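Local coordinates for Serine/threonine protein phosphatase Stp1 (Streptococcus agalactiae, PDB 2PK0), which catalyses the removal of phosphate from phosphoserine and phosphothreonine in proteins, as a magnesium-binding phosphatase of the PP2C family, at residues N21-N26 against N237-L242; F28-G33 against A65-S70; E74-M79 against N115-H120; S139-V144 against I167-G172; A206-V211 against Q223-L228. All blocks are in the same frame, centred on the assembly; numbering follows the deposited sequence.

Contact 1. Residues N21-N26 against N237-L242; sequences NQDFIN and NITVAL
The side-chain amides of Asn21 and Asn237 meet with their planes 47° apart, Asn21 OD1 lying 3.4 Å from Asn237 CG. Gln22 N approaches the Asn237 amide from above its carbonyl plane, 53° out of it, and donates to Asn237 OD1 at 2.9 Å. ND2 of this amide is bonded to the carbonyls of Ile14 and Asn20, so both of its polar ends are engaged. The Asp23 carboxylate stands at 80° to the Asn237 amide. Asn21 OD1 accepts from Asp23 N at 3.1 Å, an Asx turn that leads into strand 23-29, while its ND2 bonds Thr12 OG1.

Asp23 OD2 lies 2.9 Å from Thr239 OG1, which also bonds Thr12, and Ser196 reaches the same carboxylate oxygen. Two waters contact Asp23 OD1: water 1 leads on to Asn237 O, and water 2 to Asn237 OD1. Thr239 OG1 is anti to its own carbonyl carbon, which leaves the CG2 methyl to pack on Ile25. Farther along, Ile25 CD1 touches Ala241 CB at 3.7 Å.

The two strands run nearly parallel, 7.6 Å apart at their axes, but belong to different sheets. This is the interior of the PP2C beta sandwich at its metal end: the Asp23 side chain is about 4 Å from a magnesium ion, and Asn237 directly follows the metal ligand Asp236.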
# COMPACT_ATOMS: atom_id res chain seq x y z
N ASN A 21 9.67 7.70 11.01
CA ASN A 21 9.08 6.92 9.93
C ASN A 21 7.99 6.00 10.48
O ASN A 21 8.31 4.97 11.05
CB ASN A 21 10.16 6.07 9.26
CG ASN A 21 9.70 5.43 7.95
OD1 ASN A 21 8.54 5.53 7.57
ND2 ASN A 21 10.62 4.79 7.26
N GLN A 22 6.73 6.36 10.27
CA GLN A 22 5.64 5.50 10.75
C GLN A 22 5.07 4.60 9.64
O GLN A 22 4.00 4.00 9.79
CB GLN A 22 4.52 6.34 11.38
CG GLN A 22 4.97 7.35 12.43
CD GLN A 22 3.81 8.07 13.08
OE1 GLN A 22 3.00 8.74 12.41
NE2 GLN A 22 3.71 7.94 14.41
N ASP A 23 5.78 4.51 8.52
CA ASP A 23 5.43 3.54 7.50
C ASP A 23 6.11 2.22 7.85
O ASP A 23 7.20 2.25 8.44
CB ASP A 23 5.93 3.97 6.12
CG ASP A 23 5.09 5.07 5.47
OD1 ASP A 23 4.01 5.44 5.99
OD2 ASP A 23 5.53 5.57 4.41
N PHE A 24 5.49 1.09 7.50
CA PHE A 24 6.17 -0.22 7.55
C PHE A 24 5.93 -1.04 6.28
O PHE A 24 4.84 -1.03 5.73
CB PHE A 24 5.75 -1.03 8.78
CG PHE A 24 6.84 -1.93 9.33
CD1 PHE A 24 7.92 -1.40 10.04
CD2 PHE A 24 6.80 -3.30 9.14
CE1 PHE A 24 8.93 -2.23 10.55
CE2 PHE A 24 7.79 -4.13 9.64
CZ PHE A 24 8.86 -3.60 10.34
N ILE A 25 6.96 -1.74 5.80
CA ILE A 25 6.84 -2.62 4.62
C ILE A 25 7.65 -3.94 4.77
O ILE A 25 8.75 -3.94 5.34
CB ILE A 25 7.23 -1.87 3.33
CG1 ILE A 25 6.63 -2.54 2.09
CG2 ILE A 25 8.73 -1.74 3.20
CD1 ILE A 25 7.01 -1.82 0.81
N ASN A 26 7.07 -5.05 4.30
CA ASN A 26 7.73 -6.33 4.32
C ASN A 26 7.10 -7.31 3.33
O ASN A 26 5.98 -7.09 2.84
CB ASN A 26 7.72 -6.92 5.73
CG ASN A 26 8.99 -7.70 6.07
OD1 ASN A 26 9.76 -8.07 5.18
ND2 ASN A 26 9.22 -7.95 7.36
N ASN A 237 6.74 10.39 5.03
CA ASN A 237 7.42 9.12 4.84
C ASN A 237 7.08 8.53 3.49
O ASN A 237 5.93 8.55 3.08
CB ASN A 237 7.03 8.12 5.93
CG ASN A 237 7.21 8.67 7.34
OD1 ASN A 237 6.39 8.39 8.22
ND2 ASN A 237 8.28 9.41 7.56
N ILE A 238 8.09 8.05 2.77
CA ILE A 238 7.90 7.45 1.45
C ILE A 238 8.22 5.98 1.55
O ILE A 238 9.23 5.62 2.15
CB ILE A 238 8.88 8.03 0.46
CG1 ILE A 238 9.09 9.52 0.73
CG2 ILE A 238 8.41 7.77 -0.92
CD1 ILE A 238 10.44 10.03 0.29
N THR A 239 7.37 5.13 0.98
CA THR A 239 7.53 3.68 1.13
C THR A 239 6.98 3.00 -0.10
O THR A 239 5.84 3.25 -0.47
CB THR A 239 6.80 3.18 2.39
OG1 THR A 239 7.50 3.65 3.55
CG2 THR A 239 6.78 1.67 2.44
N VAL A 240 7.80 2.20 -0.78
CA VAL A 240 7.43 1.64 -2.08
C VAL A 240 7.77 0.16 -2.21
O VAL A 240 8.88 -0.27 -1.87
CB VAL A 240 8.09 2.43 -3.27
CG1 VAL A 240 7.47 2.04 -4.60
CG2 VAL A 240 7.97 3.93 -3.11
N ALA A 241 6.82 -0.64 -2.69
CA ALA A 241 7.11 -1.98 -3.20
C ALA A 241 6.98 -1.99 -4.71
O ALA A 241 5.95 -1.57 -5.26
CB ALA A 241 6.18 -2.99 -2.60
N LEU A 242 8.02 -2.47 -5.39
CA LEU A 242 7.95 -2.61 -6.84
C LEU A 242 8.07 -4.07 -7.19
O LEU A 242 8.91 -4.76 -6.62
CB LEU A 242 9.09 -1.87 -7.52
CG LEU A 242 9.11 -0.35 -7.50
CD1 LEU A 242 10.49 0.09 -7.94
CD2 LEU A 242 8.05 0.22 -8.41
O HOH W 1 3.47 7.75 4.59
O HOH W 2 3.64 7.28 7.93

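Contact 2. Residues F28-G33 against A65-S70; sequences FENKAG and AETDFS
Three hydrogen bonds join Asn30 and Lys31 to the 65-70 loop. Asn30 ND2 spends its two N-H groups on Thr67 OG1 at 3.0 Å and on a lone pair of Phe69 O at 2.9 Å. Both acceptors lie in the amide plane and both bonds are fairly straight (160° and 163°), which fixes the rotation of the amide. The group gets there because CG stands between the backbone N and the carbonyl carbon (chi1 85°), directing the amide across the Thr67 side chain at about a right angle. Lys31 N adds a backbone bond to Thr67 O at 3.0 Å. Asn30 OD1 bonds Val34 N, and Thr67 OG1 also bonds Trp64 O.

Carbon contacts flank this polar centre. Ala32 CB rests 3.4 Å from Asp68 O, and within the loop Thr67 CB lies over one face of the Phe69 ring, toward its rim. The extended Lys31 chain runs beside the loop backbone, with CE 3.6 Å from Glu66 O.

Electrostatics contribute at longer range: Lys31 NZ is 4.0 Å from Glu66 OE1, too far for a salt bridge but probably still favourable.

A type I beta turn, closed by Gly33 N to Asn30 O at 3.0 Å, carries these donors. It belongs to the hairpin between strands 23-29 and 35-43, here tied to the link between helices 48-64 and 72-96, at the surface of the PP2C sandwich.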
# COMPACT_ATOMS: atom_id res chain seq x y z
N PHE A 28 6.54 -11.73 2.56
CA PHE A 28 6.42 -13.00 3.27
C PHE A 28 6.13 -14.03 2.21
O PHE A 28 5.83 -13.68 1.09
CB PHE A 28 5.25 -12.96 4.30
CG PHE A 28 5.36 -11.83 5.28
CD1 PHE A 28 4.70 -10.61 5.04
CD2 PHE A 28 6.17 -11.94 6.40
CE1 PHE A 28 4.84 -9.54 5.92
CE2 PHE A 28 6.31 -10.89 7.29
CZ PHE A 28 5.65 -9.69 7.05
N GLU A 29 6.21 -15.31 2.57
CA GLU A 29 5.88 -16.39 1.65
C GLU A 29 5.23 -17.54 2.42
O GLU A 29 5.76 -17.99 3.44
CB GLU A 29 7.14 -16.86 0.93
CG GLU A 29 6.91 -17.98 -0.04
CD GLU A 29 8.08 -18.20 -0.99
OE1 GLU A 29 8.48 -17.23 -1.69
OE2 GLU A 29 8.57 -19.35 -1.06
N ASN A 30 4.08 -18.01 1.96
CA ASN A 30 3.37 -19.09 2.65
C ASN A 30 3.93 -20.47 2.30
O ASN A 30 4.86 -20.54 1.49
CB ASN A 30 1.85 -18.98 2.47
CG ASN A 30 1.34 -19.61 1.20
OD1 ASN A 30 2.07 -19.79 0.23
ND2 ASN A 30 0.05 -19.95 1.20
N LYS A 31 3.38 -21.55 2.88
CA LYS A 31 3.93 -22.91 2.67
C LYS A 31 3.75 -23.43 1.24
O LYS A 31 4.38 -24.41 0.85
CB LYS A 31 3.31 -23.93 3.63
CG LYS A 31 3.69 -23.76 5.07
CD LYS A 31 2.93 -24.73 5.96
CE LYS A 31 3.34 -24.53 7.41
NZ LYS A 31 2.84 -25.61 8.28
N ALA A 32 2.88 -22.80 0.47
CA ALA A 32 2.72 -23.20 -0.91
C ALA A 32 3.54 -22.31 -1.88
O ALA A 32 3.41 -22.42 -3.08
CB ALA A 32 1.26 -23.23 -1.28
N GLY A 33 4.38 -21.44 -1.34
CA GLY A 33 5.24 -20.62 -2.17
C GLY A 33 4.64 -19.29 -2.58
O GLY A 33 5.24 -18.55 -3.35
N ALA A 65 2.60 -16.86 6.85
CA ALA A 65 3.69 -17.79 6.64
C ALA A 65 3.29 -19.20 7.01
O ALA A 65 3.88 -20.17 6.52
CB ALA A 65 4.90 -17.36 7.46
N GLU A 66 2.28 -19.33 7.87
CA GLU A 66 1.85 -20.63 8.33
C GLU A 66 0.77 -21.23 7.45
O GLU A 66 0.45 -22.41 7.56
CB GLU A 66 1.41 -20.56 9.80
CG GLU A 66 2.53 -20.17 10.78
CD GLU A 66 3.64 -21.23 10.90
OE1 GLU A 66 3.36 -22.43 10.72
OE2 GLU A 66 4.80 -20.86 11.19
N THR A 67 0.22 -20.43 6.54
CA THR A 67 -0.86 -20.90 5.71
C THR A 67 -0.42 -21.77 4.56
O THR A 67 0.76 -21.85 4.24
CB THR A 67 -1.69 -19.77 5.11
OG1 THR A 67 -1.02 -19.24 3.96
CG2 THR A 67 -1.97 -18.69 6.14
N ASP A 68 -1.42 -22.34 3.90
CA ASP A 68 -1.29 -23.48 3.01
C ASP A 68 -1.78 -23.20 1.59
O ASP A 68 -1.46 -23.94 0.67
CB ASP A 68 -2.21 -24.57 3.54
CG ASP A 68 -1.73 -25.91 3.25
OD1 ASP A 68 -0.54 -26.01 2.88
OD2 ASP A 68 -2.52 -26.85 3.41
N PHE A 69 -2.57 -22.15 1.44
CA PHE A 69 -3.35 -22.00 0.22
C PHE A 69 -2.66 -21.50 -1.03
O PHE A 69 -1.61 -20.87 -0.99
CB PHE A 69 -4.65 -21.22 0.43
CG PHE A 69 -4.71 -20.37 1.68
CD1 PHE A 69 -4.08 -19.14 1.74
CD2 PHE A 69 -5.48 -20.78 2.76
CE1 PHE A 69 -4.19 -18.37 2.87
CE2 PHE A 69 -5.59 -20.01 3.87
CZ PHE A 69 -4.95 -18.80 3.92
N SER A 70 -3.27 -21.82 -2.17
CA SER A 70 -2.69 -21.52 -3.46
C SER A 70 -3.72 -20.97 -4.42
O SER A 70 -3.41 -20.71 -5.57
CB SER A 70 -2.06 -22.77 -4.05
OG SER A 70 -3.01 -23.81 -4.08

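Contact 3. Residues E74-M79 against N115-H120; sequences EIRDWM and NIIFAH
Ile75 and Met79 point from helix 72-96 onto strand 115-121, with the base of Arg76 beside them, part of the helix-on-sheet layering of the PP2C alpha/beta sandwich. Segment axes run close to parallel, 13° apart and 9.2 Å at closest approach, and the interface is built of apolar groups. Ile117 is its hub and reaches the helix with two branches. Its CG2 methyl meets Ile75 CG2 at 3.8 Å, the two side chains sliding past each other in opposite directions. Its CG1 arm, anti to the backbone N, carries CD1 to 3.7 Å from Arg76 CB, the two side chains crossing obliquely. The aliphatic base of Arg76 does the touching, while its guanidinium leads away from the strand.

Met79 comes in one turn beyond Ile75 and lies against the strand backbone as well as its side chains. Ile75 and Met79 both also pack on Ala110 of the adjacent strand 103-112, so the helix bridges two strands. Arg76 and Ala119 touch Leu181 of strand 180-185, which flanks 115-121 on its other side. The Met79 chain is extended through chi2 and chi3 (174° and 171°), which brings SD to 3.9 Å from Ala119 CB and CE to 3.5 Å from Ile117 O.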
# COMPACT_ATOMS: atom_id res chain seq x y z
N GLU A 74 -9.36 -18.51 -1.61
CA GLU A 74 -8.94 -18.86 -0.26
C GLU A 74 -8.13 -17.71 0.35
O GLU A 74 -8.27 -17.38 1.55
CB GLU A 74 -8.09 -20.13 -0.28
CG GLU A 74 -8.71 -21.32 -1.02
CD GLU A 74 -7.81 -22.55 -1.06
OE1 GLU A 74 -6.75 -22.53 -1.74
OE2 GLU A 74 -8.17 -23.56 -0.41
N ILE A 75 -7.31 -17.11 -0.49
CA ILE A 75 -6.50 -15.97 -0.12
C ILE A 75 -7.41 -14.76 0.15
O ILE A 75 -7.18 -14.01 1.11
CB ILE A 75 -5.45 -15.69 -1.24
CG1 ILE A 75 -4.39 -16.78 -1.19
CG2 ILE A 75 -4.76 -14.35 -1.07
CD1 ILE A 75 -3.49 -16.78 -2.36
N ARG A 76 -8.45 -14.61 -0.67
CA ARG A 76 -9.46 -13.56 -0.45
C ARG A 76 -10.21 -13.71 0.88
O ARG A 76 -10.39 -12.73 1.60
CB ARG A 76 -10.46 -13.51 -1.61
CG ARG A 76 -11.29 -12.26 -1.60
CD ARG A 76 -12.58 -12.40 -2.37
NE ARG A 76 -13.59 -13.08 -1.57
CZ ARG A 76 -14.71 -12.54 -1.11
NH1 ARG A 76 -15.03 -11.28 -1.36
NH2 ARG A 76 -15.53 -13.31 -0.40
N ASP A 77 -10.64 -14.93 1.22
CA ASP A 77 -11.27 -15.17 2.52
C ASP A 77 -10.31 -14.76 3.62
O ASP A 77 -10.72 -14.07 4.55
CB ASP A 77 -11.64 -16.65 2.72
CG ASP A 77 -12.84 -17.10 1.89
OD1 ASP A 77 -13.61 -16.24 1.40
OD2 ASP A 77 -12.99 -18.33 1.74
N TRP A 78 -9.05 -15.16 3.48
CA TRP A 78 -8.02 -14.85 4.46
C TRP A 78 -7.82 -13.33 4.67
O TRP A 78 -7.63 -12.88 5.81
CB TRP A 78 -6.70 -15.53 4.09
CG TRP A 78 -5.60 -15.32 5.09
CD1 TRP A 78 -5.32 -16.11 6.18
CD2 TRP A 78 -4.64 -14.25 5.12
NE1 TRP A 78 -4.25 -15.60 6.87
CE2 TRP A 78 -3.81 -14.46 6.25
CE3 TRP A 78 -4.40 -13.13 4.30
CZ2 TRP A 78 -2.75 -13.59 6.58
CZ3 TRP A 78 -3.35 -12.26 4.64
CH2 TRP A 78 -2.54 -12.50 5.76
N MET A 79 -7.85 -12.55 3.59
CA MET A 79 -7.61 -11.12 3.69
C MET A 79 -8.75 -10.43 4.44
O MET A 79 -8.52 -9.68 5.37
CB MET A 79 -7.39 -10.49 2.32
CG MET A 79 -6.04 -10.82 1.72
SD MET A 79 -5.88 -10.21 0.02
CE MET A 79 -4.14 -10.49 -0.28
N ASN A 115 -1.27 -13.58 -11.62
CA ASN A 115 -2.35 -12.78 -11.08
C ASN A 115 -1.96 -12.20 -9.72
O ASN A 115 -1.21 -12.82 -8.96
CB ASN A 115 -3.64 -13.61 -10.94
CG ASN A 115 -4.29 -13.90 -12.27
OD1 ASN A 115 -5.04 -13.06 -12.80
ND2 ASN A 115 -4.03 -15.07 -12.82
N ILE A 116 -2.48 -11.03 -9.42
CA ILE A 116 -2.39 -10.48 -8.08
C ILE A 116 -3.80 -10.37 -7.53
O ILE A 116 -4.77 -10.21 -8.28
CB ILE A 116 -1.74 -9.07 -8.04
CG1 ILE A 116 -2.37 -8.15 -9.07
CG2 ILE A 116 -0.26 -9.14 -8.31
CD1 ILE A 116 -2.26 -6.72 -8.72
N ILE A 117 -3.91 -10.50 -6.21
CA ILE A 117 -5.10 -10.08 -5.51
C ILE A 117 -4.72 -9.15 -4.35
O ILE A 117 -3.81 -9.44 -3.56
CB ILE A 117 -5.98 -11.27 -5.04
CG1 ILE A 117 -7.19 -10.76 -4.25
CG2 ILE A 117 -5.16 -12.25 -4.23
CD1 ILE A 117 -8.33 -11.76 -4.10
N PHE A 118 -5.38 -8.00 -4.27
CA PHE A 118 -5.08 -7.09 -3.22
C PHE A 118 -6.25 -6.80 -2.29
O PHE A 118 -7.40 -6.88 -2.69
CB PHE A 118 -4.47 -5.80 -3.77
CG PHE A 118 -5.41 -4.97 -4.61
CD1 PHE A 118 -6.29 -4.05 -4.02
CD2 PHE A 118 -5.39 -5.06 -5.99
CE1 PHE A 118 -7.15 -3.28 -4.79
CE2 PHE A 118 -6.25 -4.27 -6.78
CZ PHE A 118 -7.12 -3.39 -6.18
N ALA A 119 -5.91 -6.42 -1.06
CA ALA A 119 -6.84 -5.78 -0.14
C ALA A 119 -6.29 -4.38 0.15
O ALA A 119 -5.08 -4.23 0.31
CB ALA A 119 -6.94 -6.58 1.15
N HIS A 120 -7.17 -3.39 0.25
CA HIS A 120 -6.77 -1.97 0.31
C HIS A 120 -7.65 -1.16 1.27
O HIS A 120 -8.86 -1.23 1.18
CB HIS A 120 -6.81 -1.38 -1.10
CG HIS A 120 -7.10 0.09 -1.15
ND1 HIS A 120 -6.21 1.04 -0.69
CD2 HIS A 120 -8.16 0.77 -1.65
CE1 HIS A 120 -6.72 2.24 -0.89
NE2 HIS A 120 -7.90 2.11 -1.47

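Contact 4. Residues S139-V144 against I167-G172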
# COMPACT_ATOMS: atom_id res chain seq x y z
N SER A 139 -8.74 3.27 -4.98
CA SER A 139 -9.33 4.58 -4.84
C SER A 139 -9.08 5.02 -3.41
O SER A 139 -9.30 4.24 -2.49
CB SER A 139 -10.83 4.52 -5.17
OG SER A 139 -11.44 5.79 -4.96
N ASP A 140 -8.57 6.24 -3.24
CA ASP A 140 -8.22 6.75 -1.92
C ASP A 140 -9.47 6.77 -1.04
O ASP A 140 -10.52 7.22 -1.47
CB ASP A 140 -7.65 8.18 -2.03
CG ASP A 140 -6.17 8.21 -2.47
OD1 ASP A 140 -5.59 7.14 -2.74
OD2 ASP A 140 -5.58 9.32 -2.55
N HIS A 141 -9.39 6.24 0.18
CA HIS A 141 -10.50 6.41 1.10
C HIS A 141 -10.35 7.74 1.80
O HIS A 141 -9.78 7.83 2.88
CB HIS A 141 -10.60 5.26 2.09
CG HIS A 141 -10.83 3.95 1.42
ND1 HIS A 141 -10.21 2.79 1.82
CD2 HIS A 141 -11.58 3.62 0.35
CE1 HIS A 141 -10.57 1.80 1.02
NE2 HIS A 141 -11.40 2.28 0.12
N SER A 142 -10.86 8.78 1.17
CA SER A 142 -10.59 10.14 1.58
C SER A 142 -11.89 10.90 1.55
O SER A 142 -12.89 10.42 1.03
CB SER A 142 -9.63 10.80 0.58
OG SER A 142 -10.27 11.06 -0.66
N LEU A 143 -11.85 12.11 2.11
CA LEU A 143 -13.01 12.98 2.15
C LEU A 143 -13.45 13.41 0.76
O LEU A 143 -14.65 13.30 0.44
CB LEU A 143 -12.75 14.20 3.04
CG LEU A 143 -13.91 15.01 3.63
CD1 LEU A 143 -13.55 15.44 5.03
CD2 LEU A 143 -14.22 16.22 2.80
N VAL A 144 -12.51 13.87 -0.08
CA VAL A 144 -12.86 14.37 -1.41
C VAL A 144 -13.46 13.30 -2.32
O VAL A 144 -14.33 13.62 -3.12
CB VAL A 144 -11.70 15.19 -2.15
CG1 VAL A 144 -11.03 16.11 -1.21
CG2 VAL A 144 -10.66 14.30 -2.83
N ILE A 167 -8.40 11.21 5.86
CA ILE A 167 -8.71 9.80 5.63
C ILE A 167 -10.08 9.41 6.23
O ILE A 167 -10.47 9.91 7.30
CB ILE A 167 -7.54 8.94 6.14
CG1 ILE A 167 -7.38 7.68 5.30
CG2 ILE A 167 -7.63 8.65 7.64
CD1 ILE A 167 -6.07 7.01 5.58
N THR A 168 -10.83 8.56 5.53
CA THR A 168 -12.17 8.20 5.99
C THR A 168 -12.27 6.82 6.63
O THR A 168 -13.26 6.51 7.29
CB THR A 168 -13.28 8.36 4.90
OG1 THR A 168 -13.02 7.52 3.76
CG2 THR A 168 -13.42 9.80 4.48
N GLN A 169 -11.25 5.98 6.40
CA GLN A 169 -11.11 4.75 7.19
C GLN A 169 -9.67 4.30 7.36
O GLN A 169 -8.82 4.58 6.52
CB GLN A 169 -11.98 3.62 6.67
CG GLN A 169 -11.64 3.14 5.32
CD GLN A 169 -12.49 1.96 4.93
OE1 GLN A 169 -13.10 1.32 5.79
NE2 GLN A 169 -12.54 1.67 3.64
N SER A 170 -9.39 3.62 8.46
CA SER A 170 -8.06 3.13 8.69
C SER A 170 -8.22 1.92 9.56
O SER A 170 -9.26 1.75 10.18
CB SER A 170 -7.23 4.16 9.45
OG SER A 170 -7.76 4.37 10.75
N ILE A 171 -7.21 1.07 9.60
CA ILE A 171 -7.21 -0.06 10.49
C ILE A 171 -6.88 0.44 11.87
O ILE A 171 -5.90 1.16 12.05
CB ILE A 171 -6.20 -1.10 10.02
CG1 ILE A 171 -6.85 -1.92 8.90
CG2 ILE A 171 -5.75 -2.01 11.18
CD1 ILE A 171 -5.87 -2.76 8.16
N GLY A 172 -7.74 0.08 12.84
CA GLY A 172 -7.69 0.56 14.22
C GLY A 172 -8.84 1.51 14.56
O GLY A 172 -8.70 2.37 15.43
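His141, the centre of an inverse gamma turn, accepts a backbone bond from Thr168 N at its O (2.9 Å), next to a single beta bridge that pairs Ser142 with Ile167. Ile167 CA adds a C-H...O contact to the same oxygen at 3.5 Å.

Of the side chains, His141 and Gln169 carry the contact. The NE2 end of the Gln169 amide comes over one face of the imidazole, NE2 lying 3.1 Å above the ring plane and displaced toward its rim, with the two planes 65° apart. Gln169 CG stands between its backbone N and carbonyl carbon (chi1 64°), and the chain is extended from there, so that the amide reaches the ring; NE2 donates onward to Glu178 O. The His141 ring is stacked with that of His120, a separate contact. Thr168 turns its CG2 methyl to the start of helix 143-149, 3.5 Å from Ser142 C, where Ser142 is the N-cap residue.

The segments bracket helices 143-149 and 155-159, probably the flap subdomain of PP2C phosphatases, and the Ile167 side chain is about 8 Å from a magnesium ion. With ND1 bonded to Gly122 N and NE2 to Asp180 OD2, His141 is held at both ring nitrogens; this pattern is consistent with ND1 acting as acceptor and NE2 as donor, and it would fix the rotation of the ring that Gln169 NE2 overlies.

Contact 5. Residues A206-V211 against Q223-L228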
# COMPACT_ATOMS: atom_id res chain seq x y z
N ALA A 206 3.02 9.90 -14.25
CA ALA A 206 3.93 9.90 -15.37
C ALA A 206 5.40 10.01 -14.93
O ALA A 206 6.26 9.37 -15.52
CB ALA A 206 3.56 10.97 -16.34
N ASP A 207 5.66 10.79 -13.86
CA ASP A 207 6.99 10.85 -13.22
C ASP A 207 7.48 9.47 -12.76
O ASP A 207 8.66 9.15 -12.92
CB ASP A 207 7.00 11.80 -12.02
CG ASP A 207 6.81 13.27 -12.41
OD1 ASP A 207 7.15 13.65 -13.55
OD2 ASP A 207 6.30 14.04 -11.57
N ILE A 208 6.57 8.69 -12.18
CA ILE A 208 6.87 7.34 -11.67
C ILE A 208 7.15 6.45 -12.86
O ILE A 208 8.16 5.74 -12.89
CB ILE A 208 5.70 6.76 -10.84
CG1 ILE A 208 5.44 7.61 -9.60
CG2 ILE A 208 5.96 5.31 -10.42
CD1 ILE A 208 4.15 7.28 -8.90
N ALA A 209 6.27 6.53 -13.87
CA ALA A 209 6.43 5.80 -15.14
C ALA A 209 7.77 6.09 -15.82
O ALA A 209 8.39 5.21 -16.39
CB ALA A 209 5.29 6.11 -16.07
N THR A 210 8.21 7.34 -15.73
CA THR A 210 9.48 7.77 -16.29
C THR A 210 10.67 7.10 -15.61
O THR A 210 11.60 6.66 -16.29
CB THR A 210 9.58 9.30 -16.21
OG1 THR A 210 8.77 9.85 -17.24
CG2 THR A 210 11.04 9.82 -16.34
N VAL A 211 10.63 7.01 -14.28
CA VAL A 211 11.76 6.47 -13.53
C VAL A 211 11.94 5.00 -13.86
O VAL A 211 13.06 4.51 -14.05
CB VAL A 211 11.57 6.66 -12.01
CG1 VAL A 211 12.60 5.87 -11.23
CG2 VAL A 211 11.64 8.13 -11.63
N GLN A 223 15.32 3.38 -5.50
CA GLN A 223 16.15 4.43 -4.90
C GLN A 223 15.93 5.77 -5.59
O GLN A 223 15.82 6.80 -4.94
CB GLN A 223 17.64 4.03 -4.91
CG GLN A 223 18.56 4.94 -4.09
CD GLN A 223 18.01 5.25 -2.70
OE1 GLN A 223 17.57 6.38 -2.42
NE2 GLN A 223 18.01 4.23 -1.82
N ASP A 224 15.82 5.74 -6.92
CA ASP A 224 15.53 6.94 -7.70
C ASP A 224 14.16 7.53 -7.43
O ASP A 224 13.98 8.73 -7.53
CB ASP A 224 15.62 6.64 -9.20
CG ASP A 224 17.04 6.51 -9.70
OD1 ASP A 224 17.98 6.76 -8.93
OD2 ASP A 224 17.20 6.16 -10.88
N LEU A 225 13.20 6.68 -7.10
CA LEU A 225 11.86 7.12 -6.76
C LEU A 225 11.83 7.91 -5.46
O LEU A 225 11.15 8.94 -5.38
CB LEU A 225 10.91 5.92 -6.66
CG LEU A 225 10.39 5.27 -7.94
CD1 LEU A 225 9.47 4.10 -7.60
CD2 LEU A 225 9.64 6.26 -8.79
N ILE A 226 12.56 7.45 -4.44
CA ILE A 226 12.51 8.15 -3.16
C ILE A 226 13.39 9.40 -3.16
O ILE A 226 13.06 10.39 -2.49
CB ILE A 226 12.73 7.21 -1.91
CG1 ILE A 226 14.19 6.81 -1.75
CG2 ILE A 226 11.84 5.96 -1.97
CD1 ILE A 226 15.00 7.73 -0.89
N THR A 227 14.49 9.35 -3.92
CA THR A 227 15.38 10.50 -4.10
C THR A 227 14.60 11.63 -4.73
O THR A 227 14.60 12.75 -4.22
CB THR A 227 16.59 10.13 -4.99
OG1 THR A 227 17.36 9.11 -4.35
CG2 THR A 227 17.50 11.34 -5.25
N LEU A 228 13.90 11.33 -5.82
CA LEU A 228 13.02 12.29 -6.48
C LEU A 228 11.90 12.81 -5.57
O LEU A 228 11.60 14.00 -5.58
CB LEU A 228 12.41 11.71 -7.76
CG LEU A 228 11.63 12.71 -8.62
CD1 LEU A 228 12.49 13.93 -8.94
CD2 LEU A 228 11.09 12.06 -9.88
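Val211 meets the second helix with all three of its side-chain carbons. Leu225 CD2 comes to 3.8 Å from Val211 CB and lies almost as close to both methyls, so this one branch of the leucine nestles against the whole valine. The valine's CG1 is anti to the backbone N (chi1 169°) and points at Asp224, meeting CB at 3.7 Å. Its CG2 faces Leu228, whose CD2 is 4.3 Å away. Val211 thus sits against two successive turns of the 218-231 helix.

The segments of helices 205-212 and 218-231 pack with their directions 141° apart and their axes 10.1 Å at closest approach. They form part of the helical layer on one face of the PP2C sandwich; helix 218-231 lies against strand 238-245, and helix 205-212 packs alongside it.

Leu225 also takes in Ile208, crossing it at about a right angle with CD2 4.1 Å from CG2. Leu199 and Leu203 extend this apolar cluster. Asp224 offers its CB to the contact, while its OD2 forms a salt bridge with Lys216. Leu228 lies beyond Leu225 along the helix and packs on Leu203 in addition to Val211.

Contact 1 joins the two sheets at the metal end of the sandwich. Contact 5 lies on the outer side of strand 238-245, its centre 15 Å away: Leu242 CD1 and Val240 CG1 pack on Leu225 CD1. Contacts 2 and 3, centres 13 Å apart, meet over Phe69, whose CZ is 3.5 Å from Trp78 CD1; contact 2 continues strand 23-29 of contact 1, 23 Å from it between centres. Contact 4 lies on the same metal side as contact 1, centres 18 Å and nearest atoms about 10 Å apart, and touches contact 3 through a probable hydrogen bond from His120 NE2 to Ser139 O (2.7 Å). Contacts 3 and 5 lie on opposite sides of the chain's centre, 28 Å apart between centres.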